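Local coordinates for protein integral membrane indolylacetylinositol arabinosyltransferase EmbB (Mycolicibacterium smegmatis MC2 155, PDB 7BVC) that probably transfers arabinose units at the cell membrane, building the arabinan of cell-wall arabinogalactan, at residues V262-A274 with R367-W381. Sequence-based numbering, arbitrary orientation.
Sequences VTAVDGVVVGGMA and RAAMWAAGLVLLGAW
Val265 faces Trp371 and Gly374 where two predicted transmembrane helices of the GT-C-type membrane domain, 264-279 and 367-381, pack side by side. Their short segments run parallel at 7°, with axes 9.9 Å apart; no hydrogen bond links them, and the contact is van der Waals packing. CG2 of Val265 sits above the middle of the Trp371 indole as a CH-pi contact, 3.6 Å from the centroid of the five-membered ring and 12° off its normal. Trp371 CG lies beside its own backbone N (chi1 -83°), which swings the ring across to the other helix; there CH2 at its far end also meets Val268 CG2 at 3.9 Å. The other branch of Val265, CG1, rests near the carbonyl O of Met370. One turn on, Gly374 offers bare backbone, and Val269 CG2 comes to 4.0 Å from its CA, while Leu378 closes against Val269 and Met273. Trp348 of helix 342-355 packs on Val265, Val269 and also Leu377, and the nearby Asp266 forms a salt bridge with Arg353. Near the end of helix 367-381, Met273 bends at chi2 and makes an oblique Met-aromatic contact with Trp381, its CE lying 3.7 Å from the indole NE1.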
loop_
_atom_site.group_PDB
_atom_site.type_symbol
_atom_site.label_atom_id
_atom_site.label_comp_id
_atom_site.label_asym_id
_atom_site.label_seq_id
_atom_site.Cartn_x
_atom_site.Cartn_y
_atom_site.Cartn_z
ATOM N N VAL B 262 17.937 -45.121 -6.557
ATOM C CA VAL B 262 18.036 -44.054 -7.542
ATOM C C VAL B 262 16.797 -44.099 -8.422
ATOM O O VAL B 262 16.425 -45.164 -8.924
ATOM C CB VAL B 262 19.312 -44.176 -8.398
ATOM C CG1 VAL B 262 19.336 -43.098 -9.467
ATOM C CG2 VAL B 262 20.547 -44.085 -7.521
ATOM N N THR B 263 16.158 -42.949 -8.599
ATOM C CA THR B 263 14.978 -42.808 -9.437
ATOM C C THR B 263 15.251 -41.770 -10.521
ATOM O O THR B 263 16.362 -41.253 -10.654
ATOM C CB THR B 263 13.758 -42.417 -8.599
ATOM O OG1 THR B 263 14.087 -41.301 -7.764
ATOM C CG2 THR B 263 13.323 -43.581 -7.723
ATOM N N ALA B 264 14.220 -41.468 -11.305
ATOM C CA ALA B 264 14.326 -40.460 -12.349
ATOM C C ALA B 264 14.070 -39.051 -11.840
ATOM O O ALA B 264 14.304 -38.089 -12.577
ATOM C CB ALA B 264 13.354 -40.773 -13.491
ATOM N N VAL B 265 13.595 -38.905 -10.602
ATOM C CA VAL B 265 13.371 -37.578 -10.045
ATOM C C VAL B 265 14.672 -37.002 -9.496
ATOM O O VAL B 265 14.871 -35.780 -9.510
ATOM C CB VAL B 265 12.281 -37.641 -8.962
ATOM C CG1 VAL B 265 12.002 -36.260 -8.393
ATOM C CG2 VAL B 265 11.019 -38.268 -9.518
ATOM N N ASP B 266 15.573 -37.862 -9.016
ATOM C CA ASP B 266 16.836 -37.387 -8.462
ATOM C C ASP B 266 17.674 -36.691 -9.521
ATOM O O ASP B 266 18.199 -35.596 -9.285
ATOM C CB ASP B 266 17.613 -38.552 -7.852
ATOM C CG ASP B 266 16.994 -39.056 -6.568
ATOM O OD1 ASP B 266 16.466 -38.229 -5.799
ATOM O OD2 ASP B 266 17.036 -40.279 -6.327
ATOM N N GLY B 267 17.815 -37.312 -10.692
ATOM C CA GLY B 267 18.551 -36.675 -11.770
ATOM C C GLY B 267 17.938 -35.353 -12.180
ATOM O O GLY B 267 18.643 -34.361 -12.366
ATOM N N VAL B 268 16.610 -35.321 -12.313
ATOM C CA VAL B 268 15.929 -34.097 -12.727
ATOM C C VAL B 268 16.196 -32.977 -11.729
ATOM O O VAL B 268 16.598 -31.873 -12.108
ATOM C CB VAL B 268 14.422 -34.350 -12.900
ATOM C CG1 VAL B 268 13.668 -33.035 -12.949
ATOM C CG2 VAL B 268 14.163 -35.154 -14.161
ATOM N N VAL B 269 16.001 -33.250 -10.438
ATOM C CA VAL B 269 16.173 -32.208 -9.429
ATOM C C VAL B 269 17.626 -31.751 -9.369
ATOM O O VAL B 269 17.914 -30.546 -9.375
ATOM C CB VAL B 269 15.680 -32.701 -8.056
ATOM C CG1 VAL B 269 15.996 -31.673 -6.985
ATOM C CG2 VAL B 269 14.190 -32.971 -8.100
ATOM N N VAL B 270 18.563 -32.700 -9.320
ATOM C CA VAL B 270 19.973 -32.349 -9.182
ATOM C C VAL B 270 20.445 -31.538 -10.384
ATOM O O VAL B 270 21.068 -30.483 -10.232
ATOM C CB VAL B 270 20.824 -33.614 -8.983
ATOM C CG1 VAL B 270 22.291 -33.309 -9.217
ATOM C CG2 VAL B 270 20.613 -34.175 -7.587
ATOM N N GLY B 271 20.154 -32.014 -11.595
ATOM C CA GLY B 271 20.581 -31.311 -12.787
ATOM C C GLY B 271 19.773 -30.085 -13.142
ATOM O O GLY B 271 20.198 -29.319 -14.010
ATOM N N GLY B 272 18.627 -29.873 -12.502
ATOM C CA GLY B 272 17.876 -28.660 -12.731
ATOM C C GLY B 272 18.220 -27.607 -11.707
ATOM O O GLY B 272 17.932 -26.423 -11.900
ATOM N N MET B 273 18.835 -28.028 -10.604
ATOM C CA MET B 273 19.374 -27.061 -9.659
ATOM C C MET B 273 20.819 -26.696 -9.964
ATOM O O MET B 273 21.210 -25.539 -9.776
ATOM C CB MET B 273 19.266 -27.595 -8.227
ATOM C CG MET B 273 19.730 -26.604 -7.174
ATOM S SD MET B 273 18.895 -25.013 -7.329
ATOM C CE MET B 273 20.001 -23.947 -6.406
ATOM N N ALA B 274 21.616 -27.642 -10.465
ATOM C CA ALA B 274 23.017 -27.368 -10.757
ATOM C C ALA B 274 23.212 -26.471 -11.972
ATOM O O ALA B 274 24.322 -25.969 -12.171
ATOM C CB ALA B 274 23.775 -28.678 -10.961
ATOM N N ARG B 367 4.853 -42.807 -7.449
ATOM C CA ARG B 367 5.798 -42.005 -8.214
ATOM C C ARG B 367 5.314 -40.576 -8.409
ATOM O O ARG B 367 6.133 -39.646 -8.450
ATOM C CB ARG B 367 6.058 -42.659 -9.573
ATOM C CG ARG B 367 7.217 -42.060 -10.346
ATOM C CD ARG B 367 8.507 -42.089 -9.540
ATOM N NE ARG B 367 9.230 -43.349 -9.694
ATOM C CZ ARG B 367 10.006 -43.643 -10.732
ATOM N NH1 ARG B 367 10.159 -42.770 -11.717
ATOM N NH2 ARG B 367 10.628 -44.812 -10.787
ATOM N N ALA B 368 3.998 -40.385 -8.525
ATOM C CA ALA B 368 3.450 -39.039 -8.639
ATOM C C ALA B 368 3.763 -38.205 -7.405
ATOM O O ALA B 368 4.007 -37.001 -7.522
ATOM C CB ALA B 368 1.940 -39.104 -8.866
ATOM N N ALA B 369 3.778 -38.823 -6.223
ATOM C CA ALA B 369 4.111 -38.084 -5.009
ATOM C C ALA B 369 5.563 -37.622 -5.023
ATOM O O ALA B 369 5.863 -36.489 -4.628
ATOM C CB ALA B 369 3.833 -38.943 -3.780
ATOM N N MET B 370 6.476 -38.479 -5.485
ATOM C CA MET B 370 7.877 -38.082 -5.586
ATOM C C MET B 370 8.057 -36.960 -6.598
ATOM O O MET B 370 8.791 -35.995 -6.346
ATOM C CB MET B 370 8.739 -39.286 -5.963
ATOM C CG MET B 370 9.182 -40.127 -4.781
ATOM S SD MET B 370 10.528 -39.369 -3.852
ATOM C CE MET B 370 11.903 -39.646 -4.963
ATOM N N TRP B 371 7.398 -37.071 -7.754
ATOM C CA TRP B 371 7.482 -36.008 -8.749
ATOM C C TRP B 371 6.937 -34.698 -8.198
ATOM O O TRP B 371 7.526 -33.634 -8.415
ATOM C CB TRP B 371 6.731 -36.409 -10.017
ATOM C CG TRP B 371 7.533 -37.267 -10.938
ATOM C CD1 TRP B 371 7.403 -38.609 -11.128
ATOM C CD2 TRP B 371 8.598 -36.843 -11.795
ATOM N NE1 TRP B 371 8.319 -39.048 -12.051
ATOM C CE2 TRP B 371 9.065 -37.980 -12.475
ATOM C CE3 TRP B 371 9.201 -35.609 -12.051
ATOM C CZ2 TRP B 371 10.106 -37.923 -13.395
ATOM C CZ3 TRP B 371 10.234 -35.553 -12.965
ATOM C CH2 TRP B 371 10.675 -36.703 -13.627
ATOM N N ALA B 372 5.818 -34.757 -7.474
ATOM C CA ALA B 372 5.234 -33.550 -6.903
ATOM C C ALA B 372 6.172 -32.918 -5.887
ATOM O O ALA B 372 6.389 -31.702 -5.901
ATOM C CB ALA B 372 3.886 -33.875 -6.262
ATOM N N ALA B 373 6.738 -33.730 -4.993
ATOM C CA ALA B 373 7.668 -33.207 -3.999
ATOM C C ALA B 373 8.861 -32.534 -4.666
ATOM O O ALA B 373 9.223 -31.401 -4.324
ATOM C CB ALA B 373 8.130 -34.328 -3.071
ATOM N N GLY B 374 9.475 -33.214 -5.638
ATOM C CA GLY B 374 10.631 -32.639 -6.308
ATOM C C GLY B 374 10.309 -31.346 -7.031
ATOM O O GLY B 374 11.032 -30.353 -6.911
ATOM N N LEU B 375 9.208 -31.336 -7.786
ATOM C CA LEU B 375 8.873 -30.160 -8.581
ATOM C C LEU B 375 8.473 -28.984 -7.699
ATOM O O LEU B 375 8.813 -27.836 -8.004
ATOM C CB LEU B 375 7.762 -30.500 -9.571
ATOM C CG LEU B 375 8.188 -31.425 -10.711
ATOM C CD1 LEU B 375 6.996 -31.819 -11.562
ATOM C CD2 LEU B 375 9.262 -30.772 -11.561
ATOM N N VAL B 376 7.767 -29.238 -6.596
ATOM C CA VAL B 376 7.399 -28.138 -5.712
ATOM C C VAL B 376 8.620 -27.612 -4.971
ATOM O O VAL B 376 8.752 -26.398 -4.764
ATOM C CB VAL B 376 6.285 -28.575 -4.743
ATOM C CG1 VAL B 376 6.007 -27.486 -3.726
ATOM C CG2 VAL B 376 5.020 -28.892 -5.514
ATOM N N LEU B 377 9.544 -28.494 -4.579
ATOM C CA LEU B 377 10.794 -28.030 -3.985
ATOM C C LEU B 377 11.555 -27.136 -4.955
ATOM O O LEU B 377 12.053 -26.071 -4.575
ATOM C CB LEU B 377 11.648 -29.224 -3.566
ATOM C CG LEU B 377 13.081 -28.916 -3.135
ATOM C CD1 LEU B 377 13.110 -28.386 -1.714
ATOM C CD2 LEU B 377 13.951 -30.150 -3.265
ATOM N N LEU B 378 11.644 -27.550 -6.221
ATOM C CA LEU B 378 12.318 -26.730 -7.225
ATOM C C LEU B 378 11.621 -25.386 -7.400
ATOM O O LEU B 378 12.270 -24.334 -7.416
ATOM C CB LEU B 378 12.376 -27.477 -8.556
ATOM C CG LEU B 378 13.592 -28.369 -8.796
ATOM C CD1 LEU B 378 13.606 -28.856 -10.230
ATOM C CD2 LEU B 378 14.868 -27.623 -8.470
ATOM N N GLY B 379 10.294 -25.402 -7.537
ATOM C CA GLY B 379 9.562 -24.171 -7.775
ATOM C C GLY B 379 9.596 -23.209 -6.609
ATOM O O GLY B 379 9.484 -21.996 -6.803
ATOM N N ALA B 380 9.741 -23.722 -5.389
ATOM C CA ALA B 380 9.859 -22.854 -4.227
ATOM C C ALA B 380 11.293 -22.429 -3.944
ATOM O O ALA B 380 11.500 -21.411 -3.275
ATOM C CB ALA B 380 9.280 -23.543 -2.990
ATOM N N TRP B 381 12.282 -23.176 -4.434
ATOM C CA TRP B 381 13.677 -22.812 -4.227
ATOM C C TRP B 381 14.211 -21.859 -5.287
ATOM O O TRP B 381 15.081 -21.037 -4.980
ATOM C CB TRP B 381 14.546 -24.073 -4.203
ATOM C CG TRP B 381 15.894 -23.857 -3.602
ATOM C CD1 TRP B 381 16.993 -23.340 -4.219
ATOM C CD2 TRP B 381 16.290 -24.153 -2.259
ATOM N NE1 TRP B 381 18.049 -23.293 -3.343
ATOM C CE2 TRP B 381 17.642 -23.787 -2.133
ATOM C CE3 TRP B 381 15.630 -24.692 -1.152
ATOM C CZ2 TRP B 381 18.346 -23.942 -0.945
ATOM C CZ3 TRP B 381 16.331 -24.845 0.024
ATOM C CH2 TRP B 381 17.674 -24.472 0.121
#